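Local coordinates for protein poly-beta-hydroxybuterate polymerase (Cupriavidus necator, PDB 5T6O) that catalyses, through this catalytic domain, the template-free polymerisation of hydroxybutyryl units from coenzyme A thioesters into the storage polyester polyhydroxybutyrate, at residues Q24-K29 with V72-W77; A104-G109 with Y369-Y374; V17-Y22 with R375-A380; K112-G117 with A140-L145; A96-I101 with A130-R135. The protein carries 1 engineered substitution. One frame throughout, in Å; residues are numbered along the deposited sequence. Where two conformers were deposited one is given.

Interaction 1: Q24-K29 with V72-W77; sequences QLLQYK and VFLVSW
Gln24 and Ser76 bond to each other through both backbone groups, with Gln24 N to Ser76 O at 2.8 Å and Ser76 N to Gln24 O at 2.9 Å. This is an antiparallel pair in the central sheet of the alpha/beta hydrolase fold. Leu26 and Leu74 form the next hydrogen-bonded pair. Leu26 N meets Leu74 O nearly straight (168°), while the return bond from Leu74 N is more bent (144°). The last bond, Tyr28 N to Val72 O, is longer, and a water also joins Tyr28 O to Val72 N. At the other end a second water donates to Gln24 OE1 at 2.8 Å and accepts from Ser76 OG at 2.7 Å. The Gln24 amide nitrogen turns instead to Glu19 and Glu378.

Leu25, Gln27, Phe73 and Val75 occupy the face that helix 89-108 covers. Gln27 is fully extended, and its CB lies 3.7 Å from Phe73 CD1. The two side chains run alongside each other in the same direction. Leu25 CD2 touches Phe73 CD1 at 3.9 Å. On the opposite face Leu26 and Leu74 lie side by side, and helix 61-67 packs on Tyr28, Val72 and Leu74. The Tyr28 ring meets strand 72-77 with one edge. Its CD2 touches Val72 CG1 at 3.8 Å, and its CE2 rests 4.0 Å from Leu74 CB.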
# COMPACT_ATOMS: atom_id res chain seq x y z
N GLN A 24 -2.68 13.52 39.27
CA GLN A 24 -2.13 12.98 40.51
C GLN A 24 -0.82 12.28 40.21
O GLN A 24 -0.71 11.55 39.22
CB GLN A 24 -3.09 11.99 41.16
CG GLN A 24 -4.35 12.62 41.72
CD GLN A 24 -5.25 11.61 42.39
OE1 GLN A 24 -5.58 10.58 41.80
NE2 GLN A 24 -5.63 11.90 43.64
N LEU A 25 0.19 12.50 41.05
CA LEU A 25 1.44 11.77 40.92
C LEU A 25 1.38 10.52 41.79
O LEU A 25 1.20 10.63 43.01
CB LEU A 25 2.64 12.62 41.33
CG LEU A 25 3.99 11.97 40.97
CD1 LEU A 25 4.17 11.88 39.47
CD2 LEU A 25 5.14 12.74 41.61
N LEU A 26 1.47 9.35 41.17
CA LEU A 26 1.56 8.10 41.93
C LEU A 26 3.02 7.73 42.14
O LEU A 26 3.87 7.97 41.29
CB LEU A 26 0.86 6.95 41.20
CG LEU A 26 -0.57 7.18 40.70
CD1 LEU A 26 -1.19 5.86 40.20
CD2 LEU A 26 -1.43 7.80 41.75
N GLN A 27 3.30 7.12 43.30
CA GLN A 27 4.59 6.51 43.58
C GLN A 27 4.31 5.10 44.07
O GLN A 27 3.49 4.91 44.96
CB GLN A 27 5.39 7.26 44.66
CG GLN A 27 6.75 6.61 44.96
CD GLN A 27 7.54 7.34 46.04
OE1 GLN A 27 8.59 6.86 46.49
NE2 GLN A 27 7.04 8.49 46.46
N TYR A 28 4.96 4.11 43.46
CA TYR A 28 4.65 2.72 43.81
C TYR A 28 5.53 2.20 44.94
O TYR A 28 6.67 2.61 45.11
CB TYR A 28 4.78 1.84 42.56
CG TYR A 28 3.68 2.19 41.59
CD1 TYR A 28 2.40 1.66 41.75
CD2 TYR A 28 3.90 3.09 40.55
CE1 TYR A 28 1.37 1.98 40.87
CE2 TYR A 28 2.86 3.45 39.68
CZ TYR A 28 1.61 2.88 39.84
OH TYR A 28 0.60 3.21 38.97
N LYS A 29 4.94 1.31 45.74
CA LYS A 29 5.66 0.68 46.85
C LYS A 29 6.79 -0.19 46.32
O LYS A 29 6.59 -0.95 45.36
CB LYS A 29 4.71 -0.17 47.70
CG LYS A 29 5.34 -0.76 48.97
CD LYS A 29 4.34 -1.65 49.70
CE LYS A 29 5.02 -2.50 50.77
N VAL A 72 9.27 3.86 40.72
CA VAL A 72 8.41 4.30 39.63
C VAL A 72 7.44 5.36 40.14
O VAL A 72 6.74 5.14 41.13
CB VAL A 72 7.64 3.12 39.00
CG1 VAL A 72 6.66 3.62 37.93
CG2 VAL A 72 8.62 2.10 38.38
N PHE A 73 7.41 6.50 39.46
CA PHE A 73 6.39 7.52 39.61
C PHE A 73 5.55 7.55 38.34
O PHE A 73 6.03 7.16 37.26
CB PHE A 73 6.99 8.91 39.82
CG PHE A 73 7.77 9.06 41.10
CD1 PHE A 73 7.15 9.52 42.26
CD2 PHE A 73 9.14 8.82 41.13
CE1 PHE A 73 7.88 9.71 43.43
CE2 PHE A 73 9.88 8.99 42.31
CZ PHE A 73 9.24 9.44 43.46
N LEU A 74 4.29 7.98 38.45
CA LEU A 74 3.43 7.93 37.28
C LEU A 74 2.41 9.06 37.32
O LEU A 74 1.84 9.37 38.37
CB LEU A 74 2.72 6.56 37.16
CG LEU A 74 1.71 6.35 36.02
CD1 LEU A 74 1.74 4.88 35.57
CD2 LEU A 74 0.28 6.73 36.48
N VAL A 75 2.18 9.65 36.15
CA VAL A 75 1.19 10.71 35.99
C VAL A 75 -0.18 10.08 35.73
O VAL A 75 -0.40 9.47 34.68
CB VAL A 75 1.59 11.63 34.84
CG1 VAL A 75 0.49 12.63 34.54
CG2 VAL A 75 2.91 12.32 35.16
N SER A 76 -1.12 10.25 36.67
CA SER A 76 -2.51 9.85 36.48
C SER A 76 -3.32 11.11 36.19
O SER A 76 -3.54 11.93 37.08
CB SER A 76 -3.05 9.13 37.72
OG SER A 76 -4.42 8.82 37.56
N TRP A 77 -3.76 11.25 34.94
CA TRP A 77 -4.37 12.49 34.49
C TRP A 77 -5.76 12.68 35.08
O TRP A 77 -6.54 11.72 35.21
CB TRP A 77 -4.49 12.51 32.97
CG TRP A 77 -3.19 12.44 32.25
CD1 TRP A 77 -2.56 11.33 31.76
CD2 TRP A 77 -2.37 13.55 31.91
NE1 TRP A 77 -1.39 11.69 31.13
CE2 TRP A 77 -1.25 13.05 31.20
CE3 TRP A 77 -2.48 14.93 32.12
CZ2 TRP A 77 -0.24 13.89 30.72
CZ3 TRP A 77 -1.48 15.76 31.63
CH2 TRP A 77 -0.38 15.23 30.95
O HOH W 1 -5.80 8.53 39.89
O HOH W 2 8.39 2.13 42.90

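Interaction 2: A104-G109 with Y369-Y374; sequences ARDISG and YGNARY
An Asx motif in the loop 369-374 presents Asn371 to Asp106, near the C-terminal end of helix 89-108. Asn371 ND2 donates to Asp106 OD1 at 3.0 Å with an angle of 154°. The acceptor lies in the amide plane of Asn371, but the carboxylate plane stands almost perpendicular to it (89°). A water held between Ile107 O and Asn371 ND2 gives the amide nitrogen a second link to the helix. The other end of the amide turns back into its own loop, where Asn371 OD1 accepts from Tyr374 N at 2.9 Å. The side-chain amide is thus held from two directions, which probably limits its rotation. It reaches both partners with CG placed between the backbone N and the carbonyl carbon (chi1 61°). Separately, the backbone N of Asn371 donates to Tyr374 O.

Ile107 supplies the apolar part, its CG1 touching Tyr374 CD2 at 3.9 Å. Its CG2 packs on the loop backbone, 3.8 Å from Gly370 CA. Asp106 OD1 also sits in the plane of the Tyr374 ring, 3.7 Å from CE2. CG of Arg373, the last atom modelled, lies over one face of that ring. Ile107 also packs on Val17 and Phe73. The result is a surface loop, shaped by its own Asx motif, fastened by the Asn371 amide nitrogen and by Ile107 to a helix that flanks an alpha/beta hydrolase sheet.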
# COMPACT_ATOMS: atom_id res chain seq x y z
N ALA A 104 8.64 14.69 41.04
CA ALA A 104 9.35 13.41 41.11
C ALA A 104 10.83 13.61 41.39
O ALA A 104 11.43 12.90 42.21
CB ALA A 104 9.15 12.62 39.82
N ARG A 105 11.45 14.58 40.72
CA ARG A 105 12.86 14.87 40.96
C ARG A 105 13.10 15.34 42.39
O ARG A 105 14.10 14.98 43.02
CB ARG A 105 13.34 15.91 39.95
CG ARG A 105 14.81 16.24 40.02
CD ARG A 105 15.19 17.18 38.88
NE ARG A 105 16.56 17.67 39.03
CZ ARG A 105 16.88 18.78 39.70
NH1 ARG A 105 18.15 19.15 39.79
NH2 ARG A 105 15.93 19.51 40.27
N ASP A 106 12.18 16.15 42.92
CA ASP A 106 12.32 16.63 44.29
C ASP A 106 12.24 15.49 45.29
O ASP A 106 13.06 15.38 46.20
CB ASP A 106 11.24 17.67 44.59
CG ASP A 106 11.43 18.34 45.94
OD1 ASP A 106 11.05 17.75 46.97
OD2 ASP A 106 11.97 19.46 45.95
N ILE A 107 11.24 14.62 45.14
CA ILE A 107 11.10 13.48 46.04
C ILE A 107 12.34 12.60 45.97
O ILE A 107 12.83 12.13 47.00
CB ILE A 107 9.83 12.69 45.71
CG1 ILE A 107 8.59 13.49 46.10
CG2 ILE A 107 9.88 11.32 46.38
CD1 ILE A 107 7.34 13.03 45.42
N SER A 108 12.84 12.34 44.76
CA SER A 108 13.99 11.45 44.62
C SER A 108 15.25 12.02 45.25
O SER A 108 16.14 11.25 45.63
CB SER A 108 14.25 11.15 43.14
OG SER A 108 14.91 12.24 42.50
N GLY A 109 15.36 13.34 45.36
CA GLY A 109 16.63 13.90 45.80
C GLY A 109 17.75 13.76 44.80
O GLY A 109 18.89 14.12 45.12
N TYR A 369 6.52 6.64 51.26
CA TYR A 369 6.23 7.38 50.05
C TYR A 369 6.63 8.84 50.21
O TYR A 369 6.57 9.41 51.30
CB TYR A 369 4.73 7.31 49.74
CG TYR A 369 4.19 5.91 49.50
CD1 TYR A 369 4.44 5.25 48.30
CD2 TYR A 369 3.40 5.28 50.45
CE1 TYR A 369 3.94 3.99 48.06
CE2 TYR A 369 2.88 4.00 50.22
CZ TYR A 369 3.16 3.37 49.01
OH TYR A 369 2.67 2.11 48.74
N GLY A 370 7.04 9.46 49.10
CA GLY A 370 7.23 10.89 49.04
C GLY A 370 8.39 11.37 49.91
O GLY A 370 9.40 10.69 50.07
N ASN A 371 8.23 12.57 50.46
CA ASN A 371 9.19 13.15 51.40
C ASN A 371 8.43 14.10 52.32
O ASN A 371 7.19 14.15 52.29
CB ASN A 371 10.35 13.83 50.66
CG ASN A 371 9.91 15.00 49.76
OD1 ASN A 371 8.76 15.43 49.79
ND2 ASN A 371 10.84 15.51 48.96
N ALA A 372 9.16 14.88 53.12
CA ALA A 372 8.50 15.81 54.04
C ALA A 372 7.55 16.74 53.30
O ALA A 372 6.44 16.99 53.76
CB ALA A 372 9.53 16.62 54.83
N ARG A 373 7.98 17.24 52.14
CA ARG A 373 7.14 18.18 51.39
C ARG A 373 5.92 17.49 50.79
O ARG A 373 4.84 18.09 50.72
CB ARG A 373 7.98 18.85 50.29
CG ARG A 373 7.22 19.90 49.47
N TYR A 374 6.07 16.24 50.34
CA TYR A 374 5.02 15.55 49.58
C TYR A 374 4.72 14.20 50.24
O TYR A 374 5.28 13.18 49.84
CB TYR A 374 5.46 15.34 48.13
CG TYR A 374 5.79 16.59 47.36
CD1 TYR A 374 4.78 17.41 46.87
CD2 TYR A 374 7.12 16.95 47.11
CE1 TYR A 374 5.08 18.56 46.16
CE2 TYR A 374 7.42 18.10 46.40
CZ TYR A 374 6.39 18.90 45.92
OH TYR A 374 6.65 20.04 45.21
O HOH W 3 13.37 13.77 49.30

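Interaction 3: V17-Y22 with R375-A380; sequences VFENEY and RAIEPA. With SO4 (sulfate ion), chain C.
The backbone of Val17 and Phe18 passes Ile377, and no hydrogen bond joins the two segments. The setting is the edge of the mixed alpha/beta hydrolase sheet, where the weakly bonded strand 378-379 lies beside strand 14-19. Backbone bonds from Ile377 and Glu378 go to Val16 instead.

Ile377 carries most of the contact. Its CD1 lies against the backbone, 3.9 Å from Phe18 N, and its CG2 approaches Glu19 OE1 at 4.0 Å. Glu19 holds CG between its backbone N and carbonyl carbon (chi1 68°) and is extended beyond. Its carboxylate comes close to that of Glu378, with Glu19 OE1 and Glu378 OE2 4.6 Å apart. Arg383 and Gln24 bind both carboxylates, which probably offsets the like charges.

Further along, Asn20 OD1 accepts from Tyr22 N at 2.8 Å, closing an Asx turn. The same amide reaches a sulfate, probably from the crystallisation liquor, which Arg99 also binds. Asn20 ND2 donates to sulfate O2 at 3.0 Å, nearly straight at 170°. The Phe18 ring meets this anion at its edge, with CZ 3.5 Å from sulfate O4.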
# COMPACT_ATOMS: atom_id res chain seq x y z
N VAL A 17 1.15 10.93 45.88
CA VAL A 17 2.04 11.79 46.66
C VAL A 17 1.91 13.26 46.28
O VAL A 17 2.53 14.11 46.93
CB VAL A 17 3.52 11.33 46.55
CG1 VAL A 17 3.71 9.96 47.21
CG2 VAL A 17 4.01 11.28 45.10
N PHE A 18 1.11 13.59 45.28
CA PHE A 18 0.93 14.97 44.84
C PHE A 18 -0.30 15.02 43.96
O PHE A 18 -0.59 14.06 43.23
CB PHE A 18 2.16 15.48 44.07
CG PHE A 18 1.93 16.84 43.44
CD1 PHE A 18 2.06 17.99 44.20
CD2 PHE A 18 1.58 16.96 42.09
CE1 PHE A 18 1.83 19.24 43.63
CE2 PHE A 18 1.35 18.23 41.52
CZ PHE A 18 1.48 19.36 42.29
N GLU A 19 -1.01 16.14 44.00
CA GLU A 19 -2.11 16.31 43.07
C GLU A 19 -2.35 17.79 42.83
O GLU A 19 -2.19 18.62 43.73
CB GLU A 19 -3.40 15.63 43.58
CG GLU A 19 -4.01 16.28 44.80
CD GLU A 19 -5.11 15.42 45.46
OE1 GLU A 19 -5.16 14.20 45.22
OE2 GLU A 19 -5.92 15.98 46.23
N ASN A 20 -2.76 18.11 41.60
CA ASN A 20 -3.27 19.44 41.31
C ASN A 20 -4.47 19.27 40.39
O ASN A 20 -5.03 18.17 40.26
CB ASN A 20 -2.17 20.37 40.75
CG ASN A 20 -1.67 19.97 39.36
OD1 ASN A 20 -2.21 19.09 38.70
ND2 ASN A 20 -0.61 20.65 38.91
N GLU A 21 -4.88 20.35 39.73
CA GLU A 21 -6.09 20.28 38.91
C GLU A 21 -5.92 19.34 37.73
O GLU A 21 -6.91 18.80 37.23
CB GLU A 21 -6.48 21.67 38.42
CG GLU A 21 -7.00 22.59 39.53
CD GLU A 21 -8.18 22.00 40.28
OE1 GLU A 21 -9.11 21.48 39.61
OE2 GLU A 21 -8.18 22.04 41.53
N TYR A 22 -4.68 19.10 37.30
CA TYR A 22 -4.41 18.39 36.07
C TYR A 22 -4.09 16.92 36.26
O TYR A 22 -4.32 16.12 35.35
CB TYR A 22 -3.25 19.05 35.32
CG TYR A 22 -3.56 20.45 34.87
CD1 TYR A 22 -3.39 21.54 35.74
CD2 TYR A 22 -4.04 20.70 33.58
CE1 TYR A 22 -3.69 22.83 35.33
CE2 TYR A 22 -4.35 22.00 33.17
CZ TYR A 22 -4.17 23.05 34.04
OH TYR A 22 -4.46 24.34 33.62
N ARG A 375 3.85 14.18 51.25
CA ARG A 375 3.52 12.91 51.88
C ARG A 375 2.32 12.27 51.20
O ARG A 375 1.61 12.89 50.40
CB ARG A 375 3.26 13.10 53.38
CG ARG A 375 4.53 13.26 54.23
CD ARG A 375 5.52 12.11 54.01
NE ARG A 375 6.72 12.26 54.83
CZ ARG A 375 7.85 11.58 54.63
NH1 ARG A 375 7.95 10.71 53.63
NH2 ARG A 375 8.89 11.78 55.43
N ALA A 376 2.11 10.99 51.50
CA ALA A 376 1.02 10.24 50.88
C ALA A 376 -0.33 10.89 51.16
O ALA A 376 -0.60 11.33 52.28
CB ALA A 376 1.03 8.79 51.39
N ILE A 377 -1.16 10.95 50.13
CA ILE A 377 -2.49 11.55 50.19
C ILE A 377 -3.57 10.48 50.30
O ILE A 377 -4.48 10.58 51.12
CB ILE A 377 -2.71 12.44 48.95
CG1 ILE A 377 -1.78 13.66 49.00
CG2 ILE A 377 -4.17 12.84 48.82
CD1 ILE A 377 -1.77 14.48 47.69
N GLU A 378 -3.48 9.45 49.46
CA GLU A 378 -4.45 8.36 49.39
C GLU A 378 -3.80 7.23 48.61
O GLU A 378 -2.79 7.45 47.94
CB GLU A 378 -5.75 8.83 48.71
CG GLU A 378 -5.53 9.13 47.22
CD GLU A 378 -6.73 9.81 46.55
OE1 GLU A 378 -7.62 10.29 47.26
OE2 GLU A 378 -6.75 9.87 45.30
N PRO A 379 -4.33 6.01 48.70
CA PRO A 379 -3.69 4.88 48.00
C PRO A 379 -3.83 4.98 46.48
O PRO A 379 -4.80 5.51 45.95
CB PRO A 379 -4.44 3.65 48.53
CG PRO A 379 -5.15 4.11 49.79
CD PRO A 379 -5.50 5.56 49.49
N ALA A 380 -2.83 4.44 45.79
CA ALA A 380 -2.98 4.17 44.36
C ALA A 380 -4.14 3.19 44.21
O ALA A 380 -4.36 2.35 45.09
CB ALA A 380 -1.70 3.61 43.78
S SO4 C . 0.38 23.49 41.55
O1 SO4 C . 1.06 24.77 41.70
O2 SO4 C . 0.90 22.78 40.38
O3 SO4 C . -1.05 23.71 41.41
O4 SO4 C . 0.61 22.70 42.76

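Interaction 4: K112-G117 with A140-L145; sequences KINVLG and AASVTL
Val115 O is gripped by two donors: Thr144 N at 2.8 Å and a water at 2.9 Å. The CA-H of Val143 also points to it. The same water donates to Ser142 OG and bonds to Thr144 OG1, so it ties both strands together on one face of the sheet. Ser142 OG in turn donates to Asn114 OD1 at 2.7 Å. That bond arrives from above the amide plane, 62° out of it, and not along a lone pair. Ser142 OG has a chi1 of 79°, between the backbone N and the carbonyl carbon, and this turns it to both the amide and the water. Thr144 OG1 has a further partner in Trp351 of helix 348-358.

The strands run parallel, 15° apart. Their backbone bonds include Ala141 N to Ile113 O at 2.7 Å, Val115 N to Ser142 O, and Gly117 N to Thr144 O at 2.8 Å. The chain of 140-145 turns a corner at Ala141, and Lys112 CB packs 3.9 Å from Ala141 CB. On the face toward helix 120-134, Val115 CG2 lies 3.7 Å from Val143 CG2. Val115 has two conformers, so this touch is doubtful. Leu129 of the helix covers both valines and Ala140.

These are the paired strands of a beta-alpha-beta crossover. The turn between strand 113-118 and helix 120-134 is probably the nucleophile elbow, as in other alpha/beta hydrolases. Asn114, Ser142 and Thr144 share one face with Leu116; the valines and Ala140 lie on the other. The buried hydroxyls of Ser142 and Thr144 find partners in an amide, a water and the Trp351 indole.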
# COMPACT_ATOMS: atom_id res chain seq x y z
N LYS A 112 19.06 13.99 38.42
CA LYS A 112 18.38 13.60 37.19
C LYS A 112 17.53 12.36 37.44
O LYS A 112 17.86 11.51 38.28
CB LYS A 112 19.37 13.32 36.05
CG LYS A 112 20.22 14.53 35.65
CD LYS A 112 21.12 14.22 34.46
CE LYS A 112 22.08 15.37 34.16
NZ LYS A 112 21.36 16.61 33.78
N ILE A 113 16.43 12.26 36.68
CA ILE A 113 15.54 11.11 36.71
C ILE A 113 15.43 10.53 35.31
O ILE A 113 15.75 11.18 34.31
CB ILE A 113 14.13 11.48 37.26
CG1 ILE A 113 13.38 12.39 36.27
CG2 ILE A 113 14.24 12.12 38.64
CD1 ILE A 113 11.96 12.74 36.71
N ASN A 114 14.98 9.29 35.24
CA ASN A 114 14.61 8.71 33.96
C ASN A 114 13.15 9.00 33.69
O ASN A 114 12.34 9.08 34.62
CB ASN A 114 14.87 7.20 33.96
CG ASN A 114 16.35 6.88 33.93
OD1 ASN A 114 17.13 7.56 33.25
ND2 ASN A 114 16.75 5.87 34.68
N VAL A 115 12.81 9.20 32.42
CA VAL A 115 11.41 9.44 32.08
C VAL A 115 10.98 8.51 30.95
O VAL A 115 11.79 8.06 30.13
CB VAL A 115 11.12 10.92 31.70
CG1 VAL A 115 11.68 11.88 32.74
CG2 VAL A 115 11.62 11.24 30.31
N LEU A 116 9.69 8.22 30.93
CA LEU A 116 9.06 7.38 29.92
C LEU A 116 7.77 8.05 29.47
O LEU A 116 7.05 8.63 30.29
CB LEU A 116 8.78 5.96 30.47
CG LEU A 116 7.93 4.98 29.64
CD1 LEU A 116 8.27 3.54 30.06
CD2 LEU A 116 6.41 5.21 29.79
N GLY A 117 7.50 7.97 28.18
CA GLY A 117 6.20 8.35 27.66
C GLY A 117 5.64 7.22 26.82
O GLY A 117 6.38 6.42 26.25
N ALA A 140 16.45 15.21 33.02
CA ALA A 140 16.32 13.81 32.62
C ALA A 140 17.68 13.21 32.32
O ALA A 140 18.49 13.81 31.60
CB ALA A 140 15.40 13.67 31.40
N ALA A 141 17.92 12.01 32.86
CA ALA A 141 19.09 11.22 32.52
C ALA A 141 18.91 10.49 31.20
O ALA A 141 19.87 10.33 30.44
CB ALA A 141 19.40 10.22 33.63
N SER A 142 17.68 10.07 30.92
CA SER A 142 17.36 9.31 29.72
C SER A 142 15.86 9.40 29.51
O SER A 142 15.11 9.77 30.41
CB SER A 142 17.80 7.85 29.85
OG SER A 142 16.88 7.11 30.64
N VAL A 143 15.43 9.07 28.29
CA VAL A 143 14.04 9.13 27.87
C VAL A 143 13.69 7.83 27.18
O VAL A 143 14.46 7.35 26.34
CB VAL A 143 13.78 10.32 26.92
CG1 VAL A 143 12.34 10.29 26.40
CG2 VAL A 143 14.07 11.64 27.63
N THR A 144 12.54 7.25 27.52
CA THR A 144 11.99 6.09 26.83
C THR A 144 10.70 6.52 26.15
O THR A 144 9.75 6.96 26.82
CB THR A 144 11.75 4.94 27.80
OG1 THR A 144 12.99 4.54 28.40
CG2 THR A 144 11.12 3.74 27.09
N LEU A 145 10.65 6.39 24.82
CA LEU A 145 9.47 6.73 24.04
C LEU A 145 8.83 5.43 23.55
O LEU A 145 9.33 4.82 22.61
CB LEU A 145 9.85 7.63 22.87
CG LEU A 145 10.42 9.00 23.25
CD1 LEU A 145 10.73 9.81 21.97
CD2 LEU A 145 9.44 9.77 24.15
O HOH W 4 14.11 6.32 30.28

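Interaction 5: A96-I101 with A130-R135; sequences AAIRAI and AVLAAR. With SO4 (sulfate ion), chain C.
Ile98 is the main bump of helix 89-108 here, and it fits a hollow formed by Val131 and Leu132 of helix 120-134 and by Arg135 just after it. Its CD1 enters the hollow, 3.8 Å from Val131 CG1 and 3.8 Å from Arg135 NH2. Its side chain crosses that of Val131 at about a right angle. Leu132 slides past Ile98 in the opposite direction, so that Ile98 CG2 comes to rest 3.9 Å from Leu132 CD2. Ile101 is the second bump. It meets Leu132 tip to tip, with CD1 to CD1 at 4.0 Å.

Arg135 roofs the hollow. Its chain is extended from CG to NE (chi2 -180°), which carries the guanidinium back over Val131. One face of that group covers Val131 CG1, while Glu94 pairs with NH1. The arginine thus serves both apolar packing and a salt bridge. Arg99 extends away from this interface and holds the sulfate through NE and NH1.

The helix segments cross at 68° with axes 11.2 Å apart. Branched side chains span this wide gap, and no hydrogen bond joins the two segments. Ala100 packs on Val75. The arrangement is that of neighbouring helices flanking one face of the sheet in an alpha/beta hydrolase.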
# COMPACT_ATOMS: atom_id res chain seq x y z
N ALA A 96 1.35 19.90 34.27
CA ALA A 96 1.33 18.46 34.48
C ALA A 96 2.67 17.83 34.12
O ALA A 96 3.30 17.22 34.99
CB ALA A 96 0.19 17.82 33.69
N ALA A 97 3.13 17.96 32.88
CA ALA A 97 4.36 17.28 32.49
C ALA A 97 5.57 17.87 33.20
O ALA A 97 6.33 17.15 33.86
CB ALA A 97 4.56 17.34 30.97
N ILE A 98 5.78 19.18 33.07
CA ILE A 98 6.92 19.81 33.72
C ILE A 98 6.76 19.74 35.24
O ILE A 98 7.72 19.43 35.96
CB ILE A 98 7.09 21.26 33.22
CG1 ILE A 98 7.51 21.25 31.75
CG2 ILE A 98 8.13 22.01 34.05
CD1 ILE A 98 7.68 22.65 31.14
N ARG A 99 5.54 19.97 35.74
CA ARG A 99 5.29 19.87 37.17
C ARG A 99 5.61 18.47 37.70
O ARG A 99 6.21 18.32 38.76
CB ARG A 99 3.83 20.24 37.47
CG ARG A 99 3.47 20.36 38.95
CD ARG A 99 4.24 21.50 39.63
NE ARG A 99 3.57 21.91 40.87
CZ ARG A 99 4.15 21.97 42.07
NH1 ARG A 99 3.44 22.35 43.12
NH2 ARG A 99 5.43 21.68 42.21
N ALA A 100 5.21 17.42 36.96
CA ALA A 100 5.47 16.06 37.43
C ALA A 100 6.96 15.76 37.47
O ALA A 100 7.44 15.08 38.38
CB ALA A 100 4.76 15.04 36.53
N ILE A 101 7.70 16.23 36.46
CA ILE A 101 9.15 16.08 36.49
C ILE A 101 9.73 16.74 37.74
O ILE A 101 10.59 16.16 38.42
CB ILE A 101 9.77 16.65 35.20
CG1 ILE A 101 9.37 15.78 34.01
CG2 ILE A 101 11.29 16.73 35.30
CD1 ILE A 101 9.69 16.44 32.67
N ALA A 130 11.87 19.42 25.86
CA ALA A 130 12.38 20.43 24.93
C ALA A 130 12.15 21.84 25.48
O ALA A 130 13.01 22.71 25.33
CB ALA A 130 11.74 20.26 23.56
N VAL A 131 10.99 22.07 26.10
CA VAL A 131 10.74 23.36 26.75
C VAL A 131 11.76 23.59 27.86
O VAL A 131 12.36 24.67 27.96
CB VAL A 131 9.30 23.43 27.28
CG1 VAL A 131 9.12 24.61 28.27
CG2 VAL A 131 8.31 23.56 26.11
N LEU A 132 11.97 22.57 28.70
CA LEU A 132 12.91 22.70 29.80
C LEU A 132 14.33 22.95 29.30
O LEU A 132 15.07 23.75 29.90
CB LEU A 132 12.86 21.44 30.67
CG LEU A 132 11.65 21.36 31.62
CD1 LEU A 132 11.45 19.94 32.16
CD2 LEU A 132 11.83 22.35 32.76
N ALA A 133 14.74 22.30 28.21
CA ALA A 133 16.10 22.50 27.71
C ALA A 133 16.31 23.94 27.25
O ALA A 133 17.36 24.53 27.51
CB ALA A 133 16.41 21.52 26.57
N ALA A 134 15.31 24.51 26.58
CA ALA A 134 15.38 25.92 26.19
C ALA A 134 15.46 26.85 27.39
O ALA A 134 15.96 27.97 27.26
CB ALA A 134 14.18 26.27 25.30
N ARG A 135 14.97 26.42 28.55
CA ARG A 135 15.13 27.17 29.79
C ARG A 135 16.48 26.89 30.47
O ARG A 135 16.72 27.40 31.56
CB ARG A 135 13.99 26.84 30.77
CG ARG A 135 12.59 27.21 30.27
CD ARG A 135 11.50 26.85 31.30
NE ARG A 135 10.17 27.24 30.84
CZ ARG A 135 9.03 26.80 31.37
NH1 ARG A 135 7.86 27.21 30.87
NH2 ARG A 135 9.04 25.97 32.40
S SO4 C . 0.38 23.49 41.55
O1 SO4 C . 1.06 24.77 41.70
O2 SO4 C . 0.90 22.78 40.38
O3 SO4 C . -1.05 23.71 41.41
O4 SO4 C . 0.61 22.70 42.76

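Overall arrangement
Interactions 1, 4 and 5 are buried, whereas interactions 2 and 3 lie at the surface. Interactions 1 and 4 are backbone pairings in one sheet, antiparallel in the first and parallel in the second. Interaction 3 sits at the margin of that sheet and depends on one isoleucine, with charged groups around it. Helix 89-108 serves both interaction 2 and interaction 5. Its buried side gives mainly apolar packing to helix 120-134, with one arginine at the margin, while its C-terminal end gives a carboxylate to a surface loop. Phe73 links interactions 1 and 2 by packing on Ile107. The sulfate joins interactions 3 and 5 through Asn20 and Arg99.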